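Local coordinates for amidohydrolase 3 domain-containing protein (Pyrococcus furiosus, PDB 3ICJ) that binds two zinc ions and probably hydrolyses carbon-nitrogen bonds other than peptide bonds, at residues Ser206-Ile209 / Ile210-Ile214; Tyr220-Tyr223 / Ile224-Gln228; Asp402-Ile405 / Val406-Gly410. One frame throughout, in Å; residues are numbered along the deposited sequence.

Contact 1. Residues Ser206-Ile209 / Ile210-Ile214; sequences SRKI and INEKI
Glu212 reaches back over Lys208, one turn earlier on helix 200-214. Its CB and CG pass close to the backbone carbonyl, with Glu212 CG 3.3 Å from Lys208 O, the same oxygen that accepts the bond from Glu212 N. CG lies beside the backbone N and opposite the carbonyl carbon (chi1 -61°), which turns the extended chain back along the helix toward the lysine. Beyond it, CD meets the aliphatic part of Lys208. Of the carboxylate oxygens, Glu212 OE2 lies nearer the aliphatic chain, 3.6 Å from Lys208 CG, and Glu212 OE1 is the closer to the ammonium, in a long salt bridge 3.8 Å from Lys208 NZ. The lysine chain bends twice beyond CG, and the two side chains meet at a slant on the exposed side.

Ile210 N and Asn211 N make ordinary bonds to the carbonyls of Ser206 and Arg207, but Ile209 O is gripped twice. Lys213 N lies 2.8 Å from Ile209 O and is tilted 27° from the carbonyl plane, whereas Ile214 N donates to Ile209 O at 3.2 Å from within that plane. Near this carbonyl, Ile209 CG2 meets Ile214 CD1 at 3.9 Å, and both isoleucines pack on Leu183 of helix 177-183. The bond from residue 214 back to 209 is characteristic of a pi-type turn, here widening the last turn of an alpha-helix.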
# COMPACT_ATOMS: atom_id res chain seq x y z
N SER A 206 -10.59 -9.18 -17.66
CA SER A 206 -9.28 -9.68 -18.10
C SER A 206 -8.28 -9.74 -16.95
O SER A 206 -7.62 -10.76 -16.77
CB SER A 206 -8.67 -8.84 -19.23
OG SER A 206 -9.40 -8.97 -20.43
N ARG A 207 -8.19 -8.65 -16.19
CA ARG A 207 -7.33 -8.55 -15.03
C ARG A 207 -7.70 -9.63 -14.01
O ARG A 207 -6.85 -10.30 -13.48
CB ARG A 207 -7.51 -7.20 -14.36
CG ARG A 207 -6.70 -6.06 -14.91
CD ARG A 207 -6.68 -4.94 -13.88
NE ARG A 207 -6.40 -3.61 -14.40
CZ ARG A 207 -7.32 -2.68 -14.65
NH1 ARG A 207 -8.61 -2.95 -14.46
NH2 ARG A 207 -6.96 -1.49 -15.10
N LYS A 208 -8.99 -9.76 -13.74
CA LYS A 208 -9.50 -10.72 -12.75
C LYS A 208 -9.09 -12.15 -13.14
O LYS A 208 -8.60 -12.89 -12.29
CB LYS A 208 -11.02 -10.59 -12.61
CG LYS A 208 -11.68 -11.57 -11.63
CD LYS A 208 -13.20 -11.60 -11.80
CE LYS A 208 -13.91 -10.85 -10.70
NZ LYS A 208 -14.06 -11.72 -9.50
N ILE A 209 -9.28 -12.49 -14.42
CA ILE A 209 -8.93 -13.83 -14.93
C ILE A 209 -7.41 -14.07 -14.87
O ILE A 209 -6.96 -15.14 -14.46
CB ILE A 209 -9.51 -14.09 -16.36
CG1 ILE A 209 -11.04 -14.16 -16.32
CG2 ILE A 209 -8.97 -15.40 -16.91
CD1 ILE A 209 -11.73 -13.99 -17.69
N ILE A 210 -6.64 -13.06 -15.26
CA ILE A 210 -5.18 -13.11 -15.14
C ILE A 210 -4.73 -13.39 -13.70
O ILE A 210 -3.94 -14.31 -13.44
CB ILE A 210 -4.54 -11.81 -15.70
CG1 ILE A 210 -4.61 -11.83 -17.23
CG2 ILE A 210 -3.08 -11.66 -15.21
CD1 ILE A 210 -4.44 -10.47 -17.90
N ASN A 211 -5.27 -12.62 -12.75
CA ASN A 211 -4.90 -12.72 -11.34
C ASN A 211 -5.34 -14.01 -10.65
O ASN A 211 -4.62 -14.54 -9.80
CB ASN A 211 -5.43 -11.52 -10.55
CG ASN A 211 -4.77 -10.21 -10.94
OD1 ASN A 211 -3.67 -10.19 -11.51
ND2 ASN A 211 -5.44 -9.11 -10.64
N GLU A 212 -6.52 -14.49 -11.00
CA GLU A 212 -7.11 -15.65 -10.33
C GLU A 212 -6.86 -16.99 -11.02
O GLU A 212 -6.65 -18.00 -10.34
CB GLU A 212 -8.61 -15.43 -10.12
CG GLU A 212 -8.94 -14.22 -9.26
CD GLU A 212 -10.44 -14.00 -9.08
OE1 GLU A 212 -10.81 -13.19 -8.21
OE2 GLU A 212 -11.24 -14.63 -9.80
N LYS A 213 -6.90 -17.01 -12.35
CA LYS A 213 -6.75 -18.25 -13.12
C LYS A 213 -5.35 -18.50 -13.71
O LYS A 213 -4.83 -19.59 -13.57
CB LYS A 213 -7.81 -18.35 -14.23
CG LYS A 213 -7.82 -19.72 -14.93
CD LYS A 213 -8.70 -19.78 -16.16
CE LYS A 213 -8.61 -21.17 -16.79
NZ LYS A 213 -9.39 -21.28 -18.05
N ILE A 214 -4.77 -17.49 -14.36
CA ILE A 214 -3.55 -17.69 -15.18
C ILE A 214 -2.23 -17.64 -14.41
O ILE A 214 -1.39 -18.55 -14.54
CB ILE A 214 -3.53 -16.69 -16.37
CG1 ILE A 214 -4.77 -16.90 -17.23
CG2 ILE A 214 -2.26 -16.85 -17.20
CD1 ILE A 214 -5.19 -15.67 -17.98

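Contact 2. Residues Tyr220-Tyr223 / Ile224-Gln228; sequences YKHY and IESAQ
Ile224 folds its longer branch back against the carbonyl of Tyr220, one turn earlier in helix 217-233. With CG1 beside the backbone N (chi1 -68°), Ile224 CG1 lies 3.2 Å from Tyr220 O, and CD1 continues past the same oxygen, which also accepts the bond from Ile224 N at 2.9 Å. This branched side chain packs on Leu255 of helix 246-257.

Tyr223 meets the following turn mainly through its backbone: Ala227 N donates to Tyr223 O at 3.0 Å in a nearly straight bond (174°). The Tyr223 ring packs against Met109 and Glu112 of helix 104-112.

His222 carries its ring outward from the helix, CG lying opposite the backbone N (chi1 -165°), within reach of Ser226. Ser226 OG approaches the ring obliquely, 3.8 Å from both His222 ND1 and His222 CE1. Ser226 N is held by His222 O at 2.9 Å, and Ser226 OG lies 3.0 Å from that carbonyl.

Glu112 joins the pair from outside, its OE1 bonded to His222 ND1 and its OE2 to Ser226 OG. The serine proton therefore has two acceptors within reach, and the carboxylate probably favours a proton on His222 ND1.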
# COMPACT_ATOMS: atom_id res chain seq x y z
N TYR A 220 3.38 -15.50 -8.04
CA TYR A 220 3.13 -14.60 -6.89
C TYR A 220 4.29 -14.50 -5.92
O TYR A 220 4.56 -13.41 -5.42
CB TYR A 220 1.86 -14.96 -6.13
CG TYR A 220 0.61 -14.36 -6.73
CD1 TYR A 220 -0.04 -15.00 -7.77
CD2 TYR A 220 0.11 -13.15 -6.27
CE1 TYR A 220 -1.19 -14.46 -8.35
CE2 TYR A 220 -1.06 -12.59 -6.83
CZ TYR A 220 -1.70 -13.26 -7.87
OH TYR A 220 -2.84 -12.74 -8.45
N LYS A 221 4.99 -15.62 -5.69
CA LYS A 221 6.19 -15.63 -4.83
C LYS A 221 7.24 -14.69 -5.39
O LYS A 221 7.87 -13.93 -4.66
CB LYS A 221 6.78 -17.04 -4.72
CG LYS A 221 5.97 -18.01 -3.85
CD LYS A 221 6.59 -19.39 -3.89
CE LYS A 221 7.85 -19.44 -3.03
NZ LYS A 221 8.63 -20.70 -3.26
N HIS A 222 7.43 -14.77 -6.70
CA HIS A 222 8.38 -13.94 -7.42
C HIS A 222 8.02 -12.44 -7.34
O HIS A 222 8.88 -11.61 -7.04
CB HIS A 222 8.49 -14.41 -8.87
CG HIS A 222 9.68 -13.85 -9.58
ND1 HIS A 222 9.68 -12.59 -10.14
CD2 HIS A 222 10.91 -14.36 -9.80
CE1 HIS A 222 10.86 -12.36 -10.69
NE2 HIS A 222 11.63 -13.42 -10.49
N TYR A 223 6.75 -12.11 -7.59
CA TYR A 223 6.26 -10.73 -7.44
C TYR A 223 6.50 -10.18 -6.05
O TYR A 223 7.00 -9.07 -5.88
CB TYR A 223 4.76 -10.63 -7.79
CG TYR A 223 4.48 -10.92 -9.27
CD1 TYR A 223 5.40 -10.55 -10.25
CD2 TYR A 223 3.30 -11.55 -9.68
CE1 TYR A 223 5.17 -10.80 -11.60
CE2 TYR A 223 3.06 -11.81 -11.04
CZ TYR A 223 4.00 -11.42 -11.98
OH TYR A 223 3.79 -11.65 -13.32
N ILE A 224 6.14 -10.98 -5.05
CA ILE A 224 6.29 -10.57 -3.67
C ILE A 224 7.76 -10.36 -3.32
O ILE A 224 8.10 -9.37 -2.68
CB ILE A 224 5.59 -11.56 -2.70
CG1 ILE A 224 4.07 -11.47 -2.89
CG2 ILE A 224 5.98 -11.26 -1.25
CD1 ILE A 224 3.29 -12.68 -2.34
N GLU A 225 8.62 -11.28 -3.76
CA GLU A 225 10.07 -11.10 -3.55
C GLU A 225 10.68 -9.88 -4.25
O GLU A 225 11.56 -9.21 -3.67
CB GLU A 225 10.86 -12.35 -3.90
CG GLU A 225 10.71 -13.48 -2.87
CD GLU A 225 11.56 -14.70 -3.19
OE1 GLU A 225 12.44 -15.06 -2.37
OE2 GLU A 225 11.33 -15.32 -4.24
N SER A 226 10.23 -9.57 -5.47
CA SER A 226 10.66 -8.33 -6.16
C SER A 226 10.23 -7.05 -5.42
O SER A 226 11.05 -6.13 -5.29
CB SER A 226 10.15 -8.25 -7.60
OG SER A 226 10.51 -9.40 -8.34
N ALA A 227 8.97 -6.99 -4.97
CA ALA A 227 8.46 -5.89 -4.13
C ALA A 227 9.24 -5.72 -2.84
O ALA A 227 9.58 -4.60 -2.45
CB ALA A 227 6.98 -6.09 -3.80
N GLN A 228 9.52 -6.85 -2.17
CA GLN A 228 10.23 -6.86 -0.90
C GLN A 228 11.66 -6.31 -1.05
O GLN A 228 12.08 -5.47 -0.25
CB GLN A 228 10.22 -8.26 -0.31
CG GLN A 228 11.28 -8.53 0.72
CD GLN A 228 11.11 -9.93 1.30
OE1 GLN A 228 10.35 -10.11 2.24
NE2 GLN A 228 11.82 -10.91 0.73

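Contact 3. Residues Asp402-Ile405 / Val406-Gly410; sequences DWWI and VNRVG
The N-terminal turn of helix 405-413 is built round Trp404, its N-cap residue, and Arg408, one turn further on; a type I beta turn from Asp402 to Ile405 leads the chain in from helix 398-401. A bend at chi2 (-71°) folds the Arg408 guanidinium back over one face of the Trp404 indole. The two planes are only 14° from parallel, and Arg408 CZ sits 4.1 Å above the Trp404 ring plane, displaced toward the rim. The aliphatic part joins in, with Arg408 CG 3.7 Å from Trp404 CE3. Asp402 CA lies over the opposite face of the indole, likewise offset toward the rim. Partners beyond the turn fix the flat cation in place: NE bonds to Leu303 O, NH1 to Gly304 O, and NH2 forms a salt bridge with Asp316.

Backbone bonds begin the helix. Arg408 N donates to Trp404 O at 3.0 Å, nearly in line with the carbonyl, and Val409 N does likewise to Ile405 O, which also receives a weak bond from Arg408 N. Ile405 and Val409 run side by side in the same direction, their CG2 methyls 4.1 Å apart, and the buried Ile405 also packs on Leu303 and Tyr418.

On the exposed side the Asn407 amide stands almost perpendicular to the Trp403 ring (89°), with Asn407 ND2 3.7 Å from Trp403 CZ3. Two waters serve N-H groups of the first turn. Both donate to Trp403 O: one accepts from Val406 N, while the other lies 2.7 Å from Trp403 O and accepts from Asn407 N at 3.1 Å.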
# COMPACT_ATOMS: atom_id res chain seq x y z
N ASP A 402 -3.14 14.06 -7.26
CA ASP A 402 -4.55 14.35 -7.54
C ASP A 402 -4.80 15.84 -7.67
O ASP A 402 -5.54 16.42 -6.87
CB ASP A 402 -5.44 13.75 -6.44
CG ASP A 402 -5.27 12.24 -6.28
OD1 ASP A 402 -4.55 11.59 -7.08
OD2 ASP A 402 -5.91 11.69 -5.37
N TRP A 403 -4.20 16.46 -8.69
CA TRP A 403 -4.31 17.90 -8.95
C TRP A 403 -5.76 18.29 -9.30
O TRP A 403 -6.14 19.46 -9.19
CB TRP A 403 -3.35 18.32 -10.08
CG TRP A 403 -3.62 17.58 -11.39
CD1 TRP A 403 -2.99 16.44 -11.82
CD2 TRP A 403 -4.60 17.90 -12.40
NE1 TRP A 403 -3.51 16.04 -13.03
CE2 TRP A 403 -4.49 16.92 -13.41
CE3 TRP A 403 -5.55 18.93 -12.56
CZ2 TRP A 403 -5.30 16.92 -14.56
CZ3 TRP A 403 -6.36 18.93 -13.69
CH2 TRP A 403 -6.22 17.94 -14.69
N TRP A 404 -6.56 17.31 -9.72
CA TRP A 404 -7.92 17.52 -10.19
C TRP A 404 -9.00 17.49 -9.09
O TRP A 404 -10.20 17.46 -9.40
CB TRP A 404 -8.24 16.48 -11.28
CG TRP A 404 -7.65 15.13 -11.00
CD1 TRP A 404 -6.64 14.51 -11.67
CD2 TRP A 404 -8.03 14.24 -9.93
NE1 TRP A 404 -6.37 13.29 -11.09
CE2 TRP A 404 -7.21 13.10 -10.03
CE3 TRP A 404 -8.99 14.30 -8.91
CZ2 TRP A 404 -7.31 12.03 -9.13
CZ3 TRP A 404 -9.09 13.24 -8.03
CH2 TRP A 404 -8.25 12.12 -8.14
N ILE A 405 -8.58 17.49 -7.82
CA ILE A 405 -9.52 17.44 -6.67
C ILE A 405 -10.57 18.54 -6.70
O ILE A 405 -11.78 18.25 -6.59
CB ILE A 405 -8.79 17.44 -5.30
CG1 ILE A 405 -8.15 16.08 -5.02
CG2 ILE A 405 -9.78 17.80 -4.13
CD1 ILE A 405 -9.00 15.13 -4.19
N VAL A 406 -10.14 19.79 -6.87
CA VAL A 406 -11.07 20.92 -6.97
C VAL A 406 -12.04 20.76 -8.16
O VAL A 406 -13.22 21.05 -8.02
CB VAL A 406 -10.36 22.30 -6.97
CG1 VAL A 406 -11.34 23.45 -7.29
CG2 VAL A 406 -9.71 22.56 -5.61
N ASN A 407 -11.56 20.26 -9.30
CA ASN A 407 -12.43 19.97 -10.43
C ASN A 407 -13.54 18.97 -10.09
O ASN A 407 -14.67 19.16 -10.51
CB ASN A 407 -11.65 19.48 -11.66
CG ASN A 407 -10.77 20.55 -12.26
OD1 ASN A 407 -10.92 21.74 -11.98
ND2 ASN A 407 -9.83 20.13 -13.10
N ARG A 408 -13.21 17.93 -9.31
CA ARG A 408 -14.19 16.88 -8.95
C ARG A 408 -15.24 17.32 -7.94
O ARG A 408 -16.41 16.97 -8.07
CB ARG A 408 -13.50 15.63 -8.38
CG ARG A 408 -12.59 14.90 -9.36
CD ARG A 408 -13.39 14.18 -10.45
NE ARG A 408 -12.51 13.36 -11.27
CZ ARG A 408 -11.79 13.82 -12.30
NH1 ARG A 408 -11.00 13.00 -12.98
NH2 ARG A 408 -11.86 15.11 -12.64
N VAL A 409 -14.81 18.08 -6.93
CA VAL A 409 -15.65 18.34 -5.78
C VAL A 409 -15.88 19.82 -5.47
O VAL A 409 -16.70 20.15 -4.62
CB VAL A 409 -15.15 17.57 -4.50
CG1 VAL A 409 -15.07 16.07 -4.76
CG2 VAL A 409 -13.83 18.14 -3.96
N GLY A 410 -15.18 20.71 -6.16
CA GLY A 410 -15.40 22.14 -5.98
C GLY A 410 -14.56 22.68 -4.84
O GLY A 410 -14.04 21.91 -4.03
O HOH W 1 -8.49 20.75 -9.67
O HOH W 2 -7.12 20.69 -6.52

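Along the chain the three contacts follow in series; none nests within or crosses another, and none closes a long loop. Contact 1 finishes helix 200-214, and after a brief connection contact 2 occupies the middle of helix 217-233. These neighbours touch, for Tyr220 OH lies 2.9 Å from Asn211 O, a probable hydrogen bond that joins the two successive helices across their connection. Contact 3 comes much later, beyond strand 391-394 of the parallel sheet, where the chain turns from helix 398-401 into helix 405-413. Its centre is about 33 Å from that of contact 1 and about 35 Å from that of contact 2, on the opposite side of the chain's centre from contact 2.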